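Local coordinates for ESAT-6/WXG100 secretion system protein (Streptococcus gallolyticus, PDB 7JQE) that forms part of the extracellular region of EsaA, a bacterial type VIIb secretion system subunit, and probably takes part in toxin export, at residues L163-D169 / K469-V473; K173-A177 / F457-D461. One frame throughout, in Å; residues are numbered along the deposited sequence.

How the interactions relate
Both interactions lie toward the same end of a very elongated chain, their centres about 15 Å apart, and join sequence on either side of the long central insertion. Interaction 1 sets the turn between helices 152-164 and 169-179 against helix 462-491; interaction 2 sets helix 169-179 against the loop that leads into that same long helix. Along the chain the order is 163-169, 173-177, 457-461, 469-473, which nests interaction 2 inside the loop closed by interaction 1. The antiparallel sheets are made of strands from the 280 or so residues in between, so the two contacts together bring the incoming and outgoing chain side by side in the helical part.

Interaction 1: residues L163-D169 / K469-V473; sequences LLNQVTD and KESGV. With EDO (1,2-ethanediol), chain S.
Lys469 reaches from helix 462-491 into the short connection between helices 152-164 and 169-179, which packs as an interhelical corner on that long helix. The packed side is apolar: Leu163, Val167 and Val473 are buried, backed by Phe135 of helix 102-135, which packs on both valines, and by Leu139, which touches Leu163 and Val167. Here Leu163 CD1 lies 4.3 Å from Val473 CG1. Leu164, Lys469 and Asp169 stand toward the solvent side. CD2 of Leu164 sits 3.7 Å from CE of Lys469 and 4.0 Å from CG2 of Val473, touching residues one helical turn apart. The Lys469 chain is extended throughout (chi1 -173°), which carries its methylenes past Leu164 and its ammonium on to the turn. There NZ gives a weak hydrogen bond to Val167 O at 3.3 Å and makes a long salt bridge to the exposed Asp169. The grip on the charge is thus shared between a backbone carbonyl and a carboxylate, neither close. On another side of the long helix, Ser471 OG meets O1 of a 1,2-ethanediol, probably from the crystallisation liquor, at 3.1 Å. The salt-bridge distance, from Lys469 NZ to Asp169 OD1, is 3.7 Å.

Interaction 2: residues K173-A177 / F457-D461; sequences KSALA and FDNID
Phe457 pushes its ring edge against helix 169-179, where Lys173, Ser174 and Ala177 form a shallow hollow. The Ala177 methyl meets that edge near the ring plane: its CB is 3.4 Å from Phe457 CE1. Ser174 CA meets the same edge, in plane, while the OG of that serine, bonded to Asp170 O one turn back, lies 4.0 Å from Phe457 CZ. A chi1 of -178° turns the ring away from its own backbone N and sends it from the loop toward the helix. Ile460 supplies the second bump. Its CD1 approaches the Ala177 methyl at 4.2 Å, and with Phe457 CE1 already there, the alanine is touched by both loop side chains. Ile460 CG2 meets Leu176 CD2 at 3.9 Å. Phe457 to Ile460 form a type I beta turn just ahead of helix 462-491, whose N-cap is Asp461, with OD2 accepting from Leu463 N. The extended Lys173 lies between the two bumps: its CG passes 3.9 Å from Phe457 CZ, and its CE sits against the carbonyl oxygen of Phe457, 3.1 Å from that O. Its tip ends over the turn, where NZ donates to Asp458 O at 3.0 Å. NZ approaches this oxygen from the side, at a C=O...N angle of 112°, and lies 26° out of the carbonyl plane. The Asp458 carboxylate stands near the ammonium, beyond salt-bridge range, and may still favour its charge. Asp461 N is hydrogen-bonded to Ser183 OG of the second subunit, whose Ile180 packs on Leu176.

Interaction 1: residues L163-D169 / K469-V473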
# COMPACT_ATOMS: atom_id res chain seq x y z
N LEU A 163 -31.79 -42.21 -1.74
CA LEU A 163 -30.49 -41.65 -2.10
C LEU A 163 -30.19 -40.38 -1.31
O LEU A 163 -29.04 -40.17 -0.90
CB LEU A 163 -30.44 -41.37 -3.60
CG LEU A 163 -30.34 -42.62 -4.48
CD1 LEU A 163 -30.61 -42.30 -5.95
CD2 LEU A 163 -28.96 -43.25 -4.33
N LEU A 164 -31.19 -39.54 -1.09
CA LEU A 164 -30.95 -38.29 -0.36
C LEU A 164 -30.60 -38.54 1.10
O LEU A 164 -29.84 -37.76 1.69
CB LEU A 164 -32.18 -37.38 -0.47
CG LEU A 164 -32.45 -36.81 -1.86
CD1 LEU A 164 -33.71 -35.96 -1.87
CD2 LEU A 164 -31.26 -35.99 -2.33
N ASN A 165 -31.13 -39.60 1.70
CA ASN A 165 -30.77 -39.97 3.06
C ASN A 165 -29.48 -40.77 3.14
O ASN A 165 -29.10 -41.21 4.23
CB ASN A 165 -31.90 -40.76 3.72
CG ASN A 165 -33.10 -39.90 4.04
OD1 ASN A 165 -34.23 -40.22 3.66
ND2 ASN A 165 -32.87 -38.81 4.76
N GLN A 166 -28.80 -40.98 2.01
CA GLN A 166 -27.60 -41.78 1.96
C GLN A 166 -26.37 -41.02 1.47
O GLN A 166 -25.25 -41.44 1.76
CB GLN A 166 -27.82 -43.01 1.05
CG GLN A 166 -26.73 -44.05 1.11
CD GLN A 166 -27.09 -45.32 0.35
OE1 GLN A 166 -28.24 -45.53 -0.04
NE2 GLN A 166 -26.10 -46.18 0.13
N VAL A 167 -26.55 -39.92 0.75
CA VAL A 167 -25.45 -39.12 0.21
C VAL A 167 -25.37 -37.83 1.02
O VAL A 167 -26.35 -37.08 1.10
CB VAL A 167 -25.64 -38.83 -1.28
CG1 VAL A 167 -24.57 -37.88 -1.77
CG2 VAL A 167 -25.62 -40.12 -2.08
N THR A 168 -24.21 -37.57 1.61
CA THR A 168 -24.00 -36.34 2.35
C THR A 168 -23.59 -35.22 1.41
O THR A 168 -22.99 -35.45 0.35
CB THR A 168 -22.93 -36.53 3.43
OG1 THR A 168 -21.65 -36.67 2.80
CG2 THR A 168 -23.22 -37.77 4.26
N ASP A 169 -23.91 -33.99 1.81
CA ASP A 169 -23.53 -32.84 0.99
C ASP A 169 -22.02 -32.71 0.89
O ASP A 169 -21.51 -32.19 -0.11
CB ASP A 169 -24.15 -31.57 1.55
CG ASP A 169 -25.67 -31.63 1.59
OD1 ASP A 169 -26.22 -32.53 2.26
OD2 ASP A 169 -26.32 -30.77 0.95
N LYS A 469 -25.74 -32.19 -6.57
CA LYS A 469 -26.36 -33.35 -5.94
C LYS A 469 -27.67 -33.70 -6.63
O LYS A 469 -27.97 -34.88 -6.84
CB LYS A 469 -26.59 -33.05 -4.45
CG LYS A 469 -27.07 -34.23 -3.62
CD LYS A 469 -27.50 -33.79 -2.23
CE LYS A 469 -27.84 -34.99 -1.35
NZ LYS A 469 -28.28 -34.58 0.01
N GLU A 470 -28.46 -32.69 -7.00
CA GLU A 470 -29.76 -32.95 -7.63
C GLU A 470 -29.59 -33.56 -9.01
O GLU A 470 -30.40 -34.41 -9.42
CB GLU A 470 -30.57 -31.65 -7.70
CG GLU A 470 -31.66 -31.55 -6.64
CD GLU A 470 -32.26 -30.16 -6.56
OE1 GLU A 470 -31.60 -29.26 -6.01
OE2 GLU A 470 -33.40 -29.96 -7.04
N SER A 471 -28.57 -33.14 -9.76
CA SER A 471 -28.34 -33.72 -11.07
C SER A 471 -27.94 -35.19 -10.96
O SER A 471 -28.46 -36.05 -11.68
CB SER A 471 -27.26 -32.93 -11.82
OG SER A 471 -27.73 -31.65 -12.18
N GLY A 472 -27.03 -35.50 -10.04
CA GLY A 472 -26.62 -36.88 -9.86
C GLY A 472 -27.75 -37.78 -9.41
O GLY A 472 -27.90 -38.91 -9.90
N VAL A 473 -28.58 -37.30 -8.48
CA VAL A 473 -29.68 -38.11 -7.97
C VAL A 473 -30.68 -38.41 -9.07
O VAL A 473 -31.19 -39.53 -9.19
CB VAL A 473 -30.35 -37.41 -6.77
CG1 VAL A 473 -31.64 -38.11 -6.40
CG2 VAL A 473 -29.40 -37.39 -5.58
C1 EDO S . -27.29 -28.14 -12.33
O1 EDO S . -26.18 -29.02 -12.52
C2 EDO S . -27.27 -27.03 -13.37
O2 EDO S . -27.36 -27.59 -14.68

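Interaction 2: residues K173-A177 / F457-D461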
# COMPACT_ATOMS: atom_id res chain seq x y z
N LYS A 173 -19.72 -32.28 -2.42
CA LYS A 173 -18.78 -31.17 -2.54
C LYS A 173 -17.41 -31.67 -2.99
O LYS A 173 -16.77 -31.05 -3.85
CB LYS A 173 -18.67 -30.43 -1.20
CG LYS A 173 -17.95 -29.09 -1.29
CD LYS A 173 -18.05 -28.33 0.03
CE LYS A 173 -17.53 -26.90 -0.12
NZ LYS A 173 -17.60 -26.14 1.16
N SER A 174 -16.95 -32.79 -2.43
CA SER A 174 -15.68 -33.37 -2.88
C SER A 174 -15.76 -33.80 -4.34
O SER A 174 -14.80 -33.64 -5.10
CB SER A 174 -15.31 -34.56 -1.99
OG SER A 174 -15.43 -34.23 -0.62
N ALA A 175 -16.90 -34.36 -4.75
CA ALA A 175 -17.04 -34.78 -6.15
C ALA A 175 -17.04 -33.57 -7.08
O ALA A 175 -16.44 -33.62 -8.16
CB ALA A 175 -18.32 -35.61 -6.33
N LEU A 176 -17.71 -32.49 -6.69
CA LEU A 176 -17.68 -31.28 -7.52
C LEU A 176 -16.28 -30.69 -7.57
O LEU A 176 -15.82 -30.25 -8.63
CB LEU A 176 -18.69 -30.26 -6.99
CG LEU A 176 -18.85 -28.99 -7.82
CD1 LEU A 176 -19.37 -29.31 -9.22
CD2 LEU A 176 -19.77 -28.00 -7.11
N ALA A 177 -15.57 -30.69 -6.44
CA ALA A 177 -14.19 -30.21 -6.43
C ALA A 177 -13.33 -31.02 -7.39
O ALA A 177 -12.48 -30.45 -8.09
CB ALA A 177 -13.63 -30.27 -5.01
N PHE A 457 -11.59 -24.72 -1.82
CA PHE A 457 -12.54 -25.81 -1.63
C PHE A 457 -13.74 -25.36 -0.81
O PHE A 457 -14.88 -25.72 -1.12
CB PHE A 457 -11.85 -26.99 -0.94
CG PHE A 457 -12.74 -28.17 -0.75
CD1 PHE A 457 -12.92 -29.09 -1.77
CD2 PHE A 457 -13.41 -28.37 0.45
CE1 PHE A 457 -13.75 -30.19 -1.60
CE2 PHE A 457 -14.23 -29.47 0.63
CZ PHE A 457 -14.41 -30.38 -0.39
N ASP A 458 -13.51 -24.56 0.23
CA ASP A 458 -14.60 -24.21 1.15
C ASP A 458 -15.55 -23.20 0.52
O ASP A 458 -16.77 -23.30 0.70
CB ASP A 458 -14.03 -23.66 2.45
CG ASP A 458 -13.22 -24.68 3.21
OD1 ASP A 458 -13.61 -25.87 3.21
OD2 ASP A 458 -12.19 -24.29 3.81
N ASN A 459 -15.02 -22.22 -0.21
CA ASN A 459 -15.86 -21.19 -0.79
C ASN A 459 -16.71 -21.68 -1.95
O ASN A 459 -17.48 -20.89 -2.51
CB ASN A 459 -15.01 -20.00 -1.23
CG ASN A 459 -14.32 -19.32 -0.07
OD1 ASN A 459 -13.22 -18.78 -0.22
ND2 ASN A 459 -14.95 -19.37 1.10
N ILE A 460 -16.59 -22.95 -2.34
CA ILE A 460 -17.50 -23.52 -3.33
C ILE A 460 -18.92 -23.37 -2.81
O ILE A 460 -19.27 -23.89 -1.75
CB ILE A 460 -17.14 -24.99 -3.61
CG1 ILE A 460 -15.73 -25.10 -4.17
CG2 ILE A 460 -18.15 -25.60 -4.56
CD1 ILE A 460 -15.38 -26.49 -4.65
N ASP A 461 -19.75 -22.65 -3.56
CA ASP A 461 -21.05 -22.25 -3.06
C ASP A 461 -21.91 -23.46 -2.72
O ASP A 461 -21.86 -24.49 -3.39
CB ASP A 461 -21.77 -21.37 -4.08
CG ASP A 461 -22.86 -20.52 -3.45
OD1 ASP A 461 -22.55 -19.39 -3.01
OD2 ASP A 461 -24.02 -20.98 -3.39